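Local coordinates for protein putative thioesterase (Escherichia coli, PDB 5UGZ) that probably hydrolyses thioester-bound intermediates, releasing them from the colibactin NRPS/PKS assembly line as a type II thioesterase, at residues C196-F201 and K219-K224. Residues are numbered along the deposited sequence; the frame is centred on the assembly and turned at random.
Sequences CPIVLF and KFTTRK
The loop that leads into the edge strand 225-230 of the parallel sheet packs here on the start of the neighbouring strand 198-203, with Thr221 and Arg223 meeting Cys196, Pro197 and Ile198. Thr221 carries OG1 anti to its own N (chi1 -177°), which turns the hydroxyl to the Cys196 carbonyl. The OG1 to Cys196 O separation of 2.3 Å is very short for a hydrogen bond, and its exact length is doubtful. The same OG1 accepts the Arg223 N-H in an ST turn, 3.2 Å from Arg223 N and nearly straight at 168°; the hydroxyl thus fixes the turn and probably also links it to the strand entrance. The methyl CG2 of Thr221 passes Ile198 in the opposite direction, 3.8 Å from Ile198 CG1. Further along, Ile198 N donates to Lys224 O over 3.3 Å, and a water donating to both Ile198 O and Lys224 O bridges the two carbonyls. Arg223 runs beside Pro197, and a bend at chi3 (43°) brings its guanidinium alongside the proline, with Pro197 CG 3.8 Å above the guanidinium plane, over its centre. Arg223 NH1 binds Gly260 O at the C-terminus, while Leu256 of helix 242-259 touches both side chains. An alanine in place of Arg223 would probably leave a gap beside Pro197 CG and the Gly260 carbonyl short of a partner. Backbone bonds from Ile198 and Leu200 to Arg226 continue the pairing, the parallel edge-strand arrangement of an alpha/beta-hydrolase sheet, consistent with the thioesterase family.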
# COMPACT_ATOMS: atom_id res chain seq x y z
N CYS A 196 -4.89 5.27 -16.16
CA CYS A 196 -5.59 4.06 -15.79
C CYS A 196 -6.58 4.38 -14.69
O CYS A 196 -6.49 5.43 -14.05
CB CYS A 196 -4.62 2.97 -15.34
SG CYS A 196 -3.67 3.41 -13.88
N PRO A 197 -7.56 3.50 -14.45
CA PRO A 197 -8.50 3.74 -13.36
C PRO A 197 -7.83 3.59 -12.00
O PRO A 197 -6.93 2.77 -11.81
CB PRO A 197 -9.58 2.68 -13.58
CG PRO A 197 -9.30 2.08 -14.91
CD PRO A 197 -7.87 2.27 -15.19
N ILE A 198 -8.27 4.41 -11.05
CA ILE A 198 -7.84 4.33 -9.66
C ILE A 198 -9.02 3.84 -8.83
O ILE A 198 -10.13 4.38 -8.95
CB ILE A 198 -7.35 5.70 -9.14
CG1 ILE A 198 -6.04 6.12 -9.80
CG2 ILE A 198 -7.24 5.68 -7.63
CD1 ILE A 198 -5.40 7.35 -9.16
N VAL A 199 -8.79 2.84 -8.00
CA VAL A 199 -9.80 2.37 -7.05
C VAL A 199 -9.29 2.65 -5.65
O VAL A 199 -8.14 2.33 -5.33
CB VAL A 199 -10.12 0.88 -7.24
CG1 VAL A 199 -11.22 0.43 -6.27
CG2 VAL A 199 -10.52 0.61 -8.68
N LEU A 200 -10.14 3.24 -4.82
CA LEU A 200 -9.80 3.61 -3.45
C LEU A 200 -10.63 2.77 -2.49
O LEU A 200 -11.84 2.62 -2.68
CB LEU A 200 -10.05 5.10 -3.21
CG LEU A 200 -9.39 6.09 -4.17
CD1 LEU A 200 -9.86 7.51 -3.85
CD2 LEU A 200 -7.86 6.00 -4.11
N PHE A 201 -9.97 2.21 -1.47
CA PHE A 201 -10.61 1.40 -0.44
C PHE A 201 -10.48 2.11 0.90
O PHE A 201 -9.41 2.60 1.26
CB PHE A 201 -9.99 0.00 -0.33
CG PHE A 201 -10.24 -0.87 -1.53
CD1 PHE A 201 -11.45 -1.48 -1.71
CD2 PHE A 201 -9.25 -1.10 -2.45
CE1 PHE A 201 -11.69 -2.29 -2.80
CE2 PHE A 201 -9.47 -1.91 -3.54
CZ PHE A 201 -10.70 -2.50 -3.72
N LYS A 219 -7.34 13.95 -9.58
CA LYS A 219 -6.50 14.62 -10.57
C LYS A 219 -5.29 13.80 -11.01
O LYS A 219 -4.61 14.20 -11.96
CB LYS A 219 -6.01 15.96 -10.01
CG LYS A 219 -5.35 15.84 -8.66
CD LYS A 219 -4.60 17.10 -8.31
CE LYS A 219 -3.98 17.00 -6.93
NZ LYS A 219 -5.02 16.90 -5.87
N PHE A 220 -4.99 12.69 -10.34
CA PHE A 220 -3.79 11.91 -10.61
C PHE A 220 -3.96 10.90 -11.73
O PHE A 220 -2.99 10.23 -12.11
CB PHE A 220 -3.32 11.22 -9.32
CG PHE A 220 -2.79 12.18 -8.31
CD1 PHE A 220 -1.56 12.77 -8.49
CD2 PHE A 220 -3.54 12.53 -7.19
CE1 PHE A 220 -1.07 13.68 -7.57
CE2 PHE A 220 -3.05 13.43 -6.27
CZ PHE A 220 -1.83 14.01 -6.45
N THR A 221 -5.17 10.78 -12.29
CA THR A 221 -5.44 9.95 -13.45
C THR A 221 -6.45 10.65 -14.35
O THR A 221 -7.28 11.42 -13.87
CB THR A 221 -5.97 8.56 -13.04
OG1 THR A 221 -6.16 7.75 -14.20
CG2 THR A 221 -7.29 8.71 -12.32
N THR A 222 -6.35 10.40 -15.65
CA THR A 222 -7.37 10.89 -16.57
C THR A 222 -8.60 10.00 -16.61
O THR A 222 -9.60 10.39 -17.22
CB THR A 222 -6.84 10.99 -17.99
OG1 THR A 222 -6.47 9.68 -18.43
CG2 THR A 222 -5.66 11.92 -18.05
N ARG A 223 -8.55 8.82 -16.01
CA ARG A 223 -9.68 7.93 -16.03
C ARG A 223 -10.49 8.07 -14.75
O ARG A 223 -10.25 8.93 -13.90
CB ARG A 223 -9.24 6.49 -16.29
CG ARG A 223 -8.63 6.40 -17.67
CD ARG A 223 -8.66 5.02 -18.30
NE ARG A 223 -9.92 4.30 -18.14
CZ ARG A 223 -10.12 3.08 -18.62
NH1 ARG A 223 -9.15 2.48 -19.30
NH2 ARG A 223 -11.26 2.45 -18.43
N LYS A 224 -11.52 7.24 -14.66
CA LYS A 224 -12.43 7.27 -13.53
C LYS A 224 -11.69 6.85 -12.25
O LYS A 224 -10.96 5.86 -12.23
CB LYS A 224 -13.61 6.34 -13.82
CG LYS A 224 -14.58 6.12 -12.70
CD LYS A 224 -15.68 5.18 -13.16
CE LYS A 224 -16.87 5.13 -12.20
NZ LYS A 224 -16.65 4.18 -11.04
O HOH W 1 -12.00 3.42 -10.75